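Side-chain contacts in levoglucosan dehydrogenase (Pseudarthrobacter phenanthrenivorans, PDB 6A3F), which catalyses the NAD(+)-dependent oxidation of levoglucosan to 3-dehydrolevoglucosan as a homotetramer of the Gfo/Idh/MocA family: residues 204-207 against 208-212; 375-379 against 380-384. All coordinates share one frame; numbering follows the deposited sequence.

Both contacts are local, each made where the chain turns into a helix, and they follow one another in series without nesting or crossing. From the N terminus, the chain completes the parallel Rossmann sheet before it reaches interaction 1, in which 204-207 enters helix 206-221 of the substrate-binding domain and meets 208-212. Much later, after helix 355-371, interaction 2 closes the turn from 375-379 into helix 380-399, beside strand 147-149 at the edge of the Rossmann sheet. The nearest atoms of the two contacts are about 7 Å apart and do not touch. Their helices nevertheless meet: Leu207 and Thr212 pack on helix 380-399.

Interaction 1 (204-207 against 208-212)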
ATOM      1  N   SER B 204      34.557  -3.639   3.211  1.00 27.45           N
ATOM      2  CA  SER B 204      33.699  -2.486   2.930  1.00 26.08           C
ATOM      3  C   SER B 204      32.499  -2.534   3.878  1.00 22.38           C
ATOM      4  O   SER B 204      32.402  -3.451   4.635  1.00 24.66           O
ATOM      5  CB  SER B 204      33.254  -2.465   1.469  1.00 25.95           C
ATOM      6  OG  SER B 204      32.446  -3.614   1.166  1.00 25.15           O
ATOM      7  N   GLY B 205      31.614  -1.539   3.802  1.00 22.94           N
ATOM      8  CA  GLY B 205      30.488  -1.363   4.724  1.00 24.20           C
ATOM      9  C   GLY B 205      29.182  -1.782   4.066  1.00 20.98           C
ATOM     10  O   GLY B 205      29.030  -2.969   3.786  1.00 22.35           O
ATOM     11  N   ALA B 206      28.328  -0.815   3.740  1.00 21.54           N
ATOM     12  CA  ALA B 206      27.045  -1.119   3.026  1.00 21.20           C
ATOM     13  C   ALA B 206      27.316  -1.845   1.706  1.00 21.98           C
ATOM     14  O   ALA B 206      26.634  -2.841   1.376  1.00 22.75           O
ATOM     15  CB  ALA B 206      26.271   0.145   2.810  1.00 25.35           C
ATOM     16  N   LEU B 207      28.341  -1.417   0.976  1.00 19.30           N
ATOM     17  CA  LEU B 207      28.674  -2.048  -0.286  1.00 21.02           C
ATOM     18  C   LEU B 207      28.753  -3.579  -0.149  1.00 24.15           C
ATOM     19  O   LEU B 207      28.006  -4.286  -0.808  1.00 22.03           O
ATOM     20  CB  LEU B 207      29.982  -1.449  -0.803  1.00 22.46           C
ATOM     21  CG  LEU B 207      30.509  -2.103  -2.068  1.00 22.80           C
ATOM     22  CD1 LEU B 207      29.500  -2.014  -3.206  1.00 22.39           C
ATOM     23  CD2 LEU B 207      31.841  -1.499  -2.473  1.00 24.82           C
ATOM     24  N   GLY B 208      29.709  -4.123   0.645  1.00 23.64           N
ATOM     25  CA  GLY B 208      29.881  -5.558   0.743  1.00 22.88           C
ATOM     26  C   GLY B 208      28.744  -6.271   1.472  1.00 21.38           C
ATOM     27  O   GLY B 208      28.486  -7.463   1.237  1.00 23.86           O
ATOM     28  N   ASP B 209      28.186  -5.611   2.478  1.00 21.05           N
ATOM     29  CA  ASP B 209      27.223  -6.237   3.356  1.00 22.10           C
ATOM     30  C   ASP B 209      25.822  -6.343   2.704  1.00 23.70           C
ATOM     31  O   ASP B 209      25.160  -7.403   2.819  1.00 23.09           O
ATOM     32  CB  ASP B 209      27.106  -5.458   4.667  1.00 22.50           C
ATOM     33  CG  ASP B 209      26.326  -6.192   5.735  1.00 24.22           C
ATOM     34  OD1 ASP B 209      26.313  -7.425   5.712  1.00 23.74           O
ATOM     35  OD2 ASP B 209      25.747  -5.518   6.616  1.00 21.70           O
ATOM     36  N   ILE B 210      25.384  -5.267   2.057  1.00 22.20           N
ATOM     37  CA  ILE B 210      23.973  -5.243   1.582  1.00 20.55           C
ATOM     38  C   ILE B 210      23.896  -4.918   0.095  1.00 22.41           C
ATOM     39  O   ILE B 210      23.053  -5.483  -0.605  1.00 21.20           O
ATOM     40  CB  ILE B 210      23.069  -4.357   2.447  1.00 19.30           C
ATOM     41  CG1 ILE B 210      23.621  -2.951   2.657  1.00 18.35           C
ATOM     42  CG2 ILE B 210      22.754  -5.082   3.755  1.00 19.00           C
ATOM     43  CD1 ILE B 210      22.675  -1.988   3.381  1.00 17.52           C
ATOM     44  N   ALA B 211      24.765  -4.087  -0.452  1.00 21.42           N
ATOM     45  CA  ALA B 211      24.638  -3.892  -1.903  1.00 21.04           C
ATOM     46  C   ALA B 211      24.911  -5.176  -2.682  1.00 20.98           C
ATOM     47  O   ALA B 211      24.345  -5.355  -3.763  1.00 19.80           O
ATOM     48  CB  ALA B 211      25.533  -2.769  -2.351  1.00 20.76           C
ATOM     49  N   THR B 212      25.786  -6.067  -2.185  1.00 19.65           N
ATOM     50  CA  THR B 212      26.089  -7.310  -2.903  1.00 21.10           C
ATOM     51  C   THR B 212      24.812  -8.140  -3.112  1.00 21.15           C
ATOM     52  O   THR B 212      24.703  -8.823  -4.129  1.00 19.97           O
ATOM     53  CB  THR B 212      27.179  -8.109  -2.186  1.00 21.15           C
ATOM     54  OG1 THR B 212      26.718  -8.271  -0.848  1.00 21.22           O
ATOM     55  CG2 THR B 212      28.539  -7.416  -2.183  1.00 21.32           C
TER
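Ser204 approaches Gly208 from before the helix: its OG, set between its own backbone N and carbonyl carbon (chi1 63°), lies 2.8 Å from Gly208 N in a bent, weak hydrogen bond. Gly205, the N-cap residue, uses its carbonyl next, and Asp209 N bonds to Gly205 O at 3.1 Å. Asp265, from a loop, accepts the backbone N-H groups of Gly205 and Leu207 at this helix start. Ala206 O then serves two donors, Ile210 N at 2.8 Å and Ala211 N at 2.9 Å; the second bond, with an N-H...O angle of 170°, belongs to a wider pi-type turn in the first part of helix 206-221. This distorted helix start contributes Asp209 to the levoglucosan site, where its carboxylate forms salt bridges with Lys124, which binds both levoglucosan and NADH, and with Arg286. Ala206 CB rests 4.1 Å from Ile210 CG1. Leu207 has its CG opposite the backbone N (chi1 175°), and its CD1 branch reaches the methyl of Ala211, while its carbonyl takes a weak bond from Thr212 N. Thr212 OG1 donates back to Gly208 O at 2.9 Å, coming from above the carbonyl plane.

Interaction 2 (375-379 against 380-384); sequences SVSPS and FADGY
Asp382 folds back over the start of its own helix, its CB lying 3.5 Å from Pro378 CB and its OD2 close to Pro378 CA. Asp382 OD2 takes the N-H of Ser379, with Ser379 N 2.7 Å away, in a nearly straight bond (163°), which meets the carboxylate on its anti side and somewhat out of its plane. A chi1 of -60°, with CG turned away from the carbonyl carbon and beside the backbone N, brings the carboxylate back to the N-cap. In return Ser379 OG accepts Ala381 N at 2.9 Å, so the two side chains form a capping box at the N terminus of helix 380-399; a weak bond of 3.4 Å from Ser379 OG to Asp382 OD2 links them directly. The first helical turn is completed by Gly383 N, which bonds to Ser379 O. Pro378, preceded by a cis peptide bond, and Phe380 also anchor this helix start to the Rossmann domain: Pro378 pairs through its backbone with Val149, and the Phe380 ring meets that of His147. Asp382 OD1, in a salt bridge with Arg219, also accepts from a water at 2.7 Å that bonds to Ser377 OG, itself held by Arg154.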
ATOM      1  N   SER B 375      26.319 -28.498 -10.551  1.00 33.02           N
ATOM      2  CA  SER B 375      26.676 -27.237  -9.938  1.00 34.52           C
ATOM      3  C   SER B 375      25.426 -26.411  -9.577  1.00 33.67           C
ATOM      4  O   SER B 375      24.327 -26.724  -9.988  1.00 28.15           O
ATOM      5  CB  SER B 375      27.566 -26.490 -10.834  1.00 37.45           C
ATOM      6  OG  SER B 375      26.851 -26.143 -11.983  1.00 42.35           O
ATOM      7  N   VAL B 376      25.643 -25.346  -8.810  1.00 27.84           N
ATOM      8  CA  VAL B 376      24.585 -24.517  -8.334  1.00 26.78           C
ATOM      9  C   VAL B 376      24.914 -23.059  -8.630  1.00 26.76           C
ATOM     10  O   VAL B 376      26.103 -22.644  -8.827  1.00 29.66           O
ATOM     11  CB  VAL B 376      24.324 -24.774  -6.844  1.00 26.82           C
ATOM     12  CG1 VAL B 376      25.369 -24.136  -5.949  1.00 26.23           C
ATOM     13  CG2 VAL B 376      22.923 -24.371  -6.457  1.00 31.33           C
ATOM     14  N   SER B 377      23.836 -22.271  -8.712  1.00 25.85           N
ATOM     15  CA  SER B 377      23.942 -20.836  -8.861  1.00 25.14           C
ATOM     16  C   SER B 377      23.244 -20.143  -7.682  1.00 26.26           C
ATOM     17  O   SER B 377      22.148 -20.600  -7.291  1.00 24.46           O
ATOM     18  CB  SER B 377      23.303 -20.428 -10.168  1.00 27.25           C
ATOM     19  OG  SER B 377      23.593 -19.077 -10.432  1.00 31.90           O
ATOM     20  N   PRO B 378      23.829 -19.098  -7.084  1.00 23.64           N
ATOM     21  CA  PRO B 378      25.183 -18.571  -7.358  1.00 23.96           C
ATOM     22  C   PRO B 378      26.338 -19.357  -6.715  1.00 23.54           C
ATOM     23  O   PRO B 378      26.289 -19.733  -5.520  1.00 22.32           O
ATOM     24  CB  PRO B 378      25.107 -17.154  -6.790  1.00 24.41           C
ATOM     25  CG  PRO B 378      24.192 -17.324  -5.564  1.00 22.51           C
ATOM     26  CD  PRO B 378      23.261 -18.470  -5.891  1.00 22.20           C
ATOM     27  N   SER B 379      27.380 -19.559  -7.527  1.00 26.69           N
ATOM     28  CA  SER B 379      28.582 -20.286  -7.115  1.00 22.93           C
ATOM     29  C   SER B 379      29.669 -19.305  -6.663  1.00 25.11           C
ATOM     30  O   SER B 379      29.490 -18.093  -6.592  1.00 23.50           O
ATOM     31  CB  SER B 379      29.081 -21.151  -8.245  1.00 23.33           C
ATOM     32  OG  SER B 379      29.780 -20.347  -9.195  1.00 23.32           O
ATOM     33  N   PHE B 380      30.857 -19.834  -6.377  1.00 26.64           N
ATOM     34  CA  PHE B 380      32.009 -18.981  -6.147  1.00 25.93           C
ATOM     35  C   PHE B 380      32.368 -18.165  -7.402  1.00 23.33           C
ATOM     36  O   PHE B 380      32.940 -17.096  -7.246  1.00 26.03           O
ATOM     37  CB  PHE B 380      33.226 -19.798  -5.692  1.00 25.37           C
ATOM     38  CG  PHE B 380      33.263 -20.193  -4.232  1.00 26.35           C
ATOM     39  CD1 PHE B 380      32.100 -20.247  -3.465  1.00 24.31           C
ATOM     40  CD2 PHE B 380      34.452 -20.640  -3.666  1.00 28.76           C
ATOM     41  CE1 PHE B 380      32.131 -20.687  -2.163  1.00 26.30           C
ATOM     42  CE2 PHE B 380      34.487 -21.085  -2.357  1.00 28.73           C
ATOM     43  CZ  PHE B 380      33.328 -21.097  -1.605  1.00 28.54           C
ATOM     44  N   ALA B 381      32.029 -18.624  -8.610  1.00 25.38           N
ATOM     45  CA  ALA B 381      32.191 -17.804  -9.800  1.00 25.31           C
ATOM     46  C   ALA B 381      31.380 -16.519  -9.644  1.00 25.69           C
ATOM     47  O   ALA B 381      31.873 -15.451  -9.918  1.00 24.84           O
ATOM     48  CB  ALA B 381      31.769 -18.529 -11.052  1.00 25.84           C
ATOM     49  N   ASP B 382      30.105 -16.682  -9.223  1.00 26.67           N
ATOM     50  CA  ASP B 382      29.206 -15.535  -9.016  1.00 24.91           C
ATOM     51  C   ASP B 382      29.734 -14.648  -7.876  1.00 22.72           C
ATOM     52  O   ASP B 382      29.649 -13.409  -7.954  1.00 23.24           O
ATOM     53  CB  ASP B 382      27.774 -16.043  -8.755  1.00 25.53           C
ATOM     54  CG  ASP B 382      27.221 -16.861  -9.919  1.00 25.28           C
ATOM     55  OD1 ASP B 382      26.749 -16.251 -10.936  1.00 29.22           O
ATOM     56  OD2 ASP B 382      27.303 -18.129  -9.845  1.00 25.95           O
ATOM     57  N   GLY B 383      30.227 -15.285  -6.804  1.00 22.85           N
ATOM     58  CA  GLY B 383      30.763 -14.565  -5.655  1.00 23.34           C
ATOM     59  C   GLY B 383      31.951 -13.708  -6.037  1.00 24.63           C
ATOM     60  O   GLY B 383      32.069 -12.552  -5.659  1.00 25.79           O
ATOM     61  N   TYR B 384      32.800 -14.277  -6.862  1.00 23.41           N
ATOM     62  CA  TYR B 384      33.967 -13.577  -7.335  1.00 24.36           C
ATOM     63  C   TYR B 384      33.597 -12.449  -8.319  1.00 23.73           C
ATOM     64  O   TYR B 384      34.159 -11.366  -8.188  1.00 23.06           O
ATOM     65  CB  TYR B 384      34.938 -14.606  -7.926  1.00 25.29           C
ATOM     66  CG  TYR B 384      36.172 -14.024  -8.573  1.00 27.17           C
ATOM     67  CD1 TYR B 384      36.818 -12.922  -8.036  1.00 25.31           C
ATOM     68  CD2 TYR B 384      36.716 -14.608  -9.712  1.00 29.94           C
ATOM     69  CE1 TYR B 384      37.953 -12.381  -8.634  1.00 28.87           C
ATOM     70  CE2 TYR B 384      37.828 -14.060 -10.341  1.00 31.05           C
ATOM     71  CZ  TYR B 384      38.468 -12.966  -9.779  1.00 33.42           C
ATOM     72  OH  TYR B 384      39.572 -12.454 -10.400  1.00 33.95           O
TER
HETATM   73  O   HOH W   1      24.067 -15.975 -11.452  1.00 26.68           O
HETATM   74  O   HOH W   2      26.401 -19.411 -11.685  1.00 46.26           O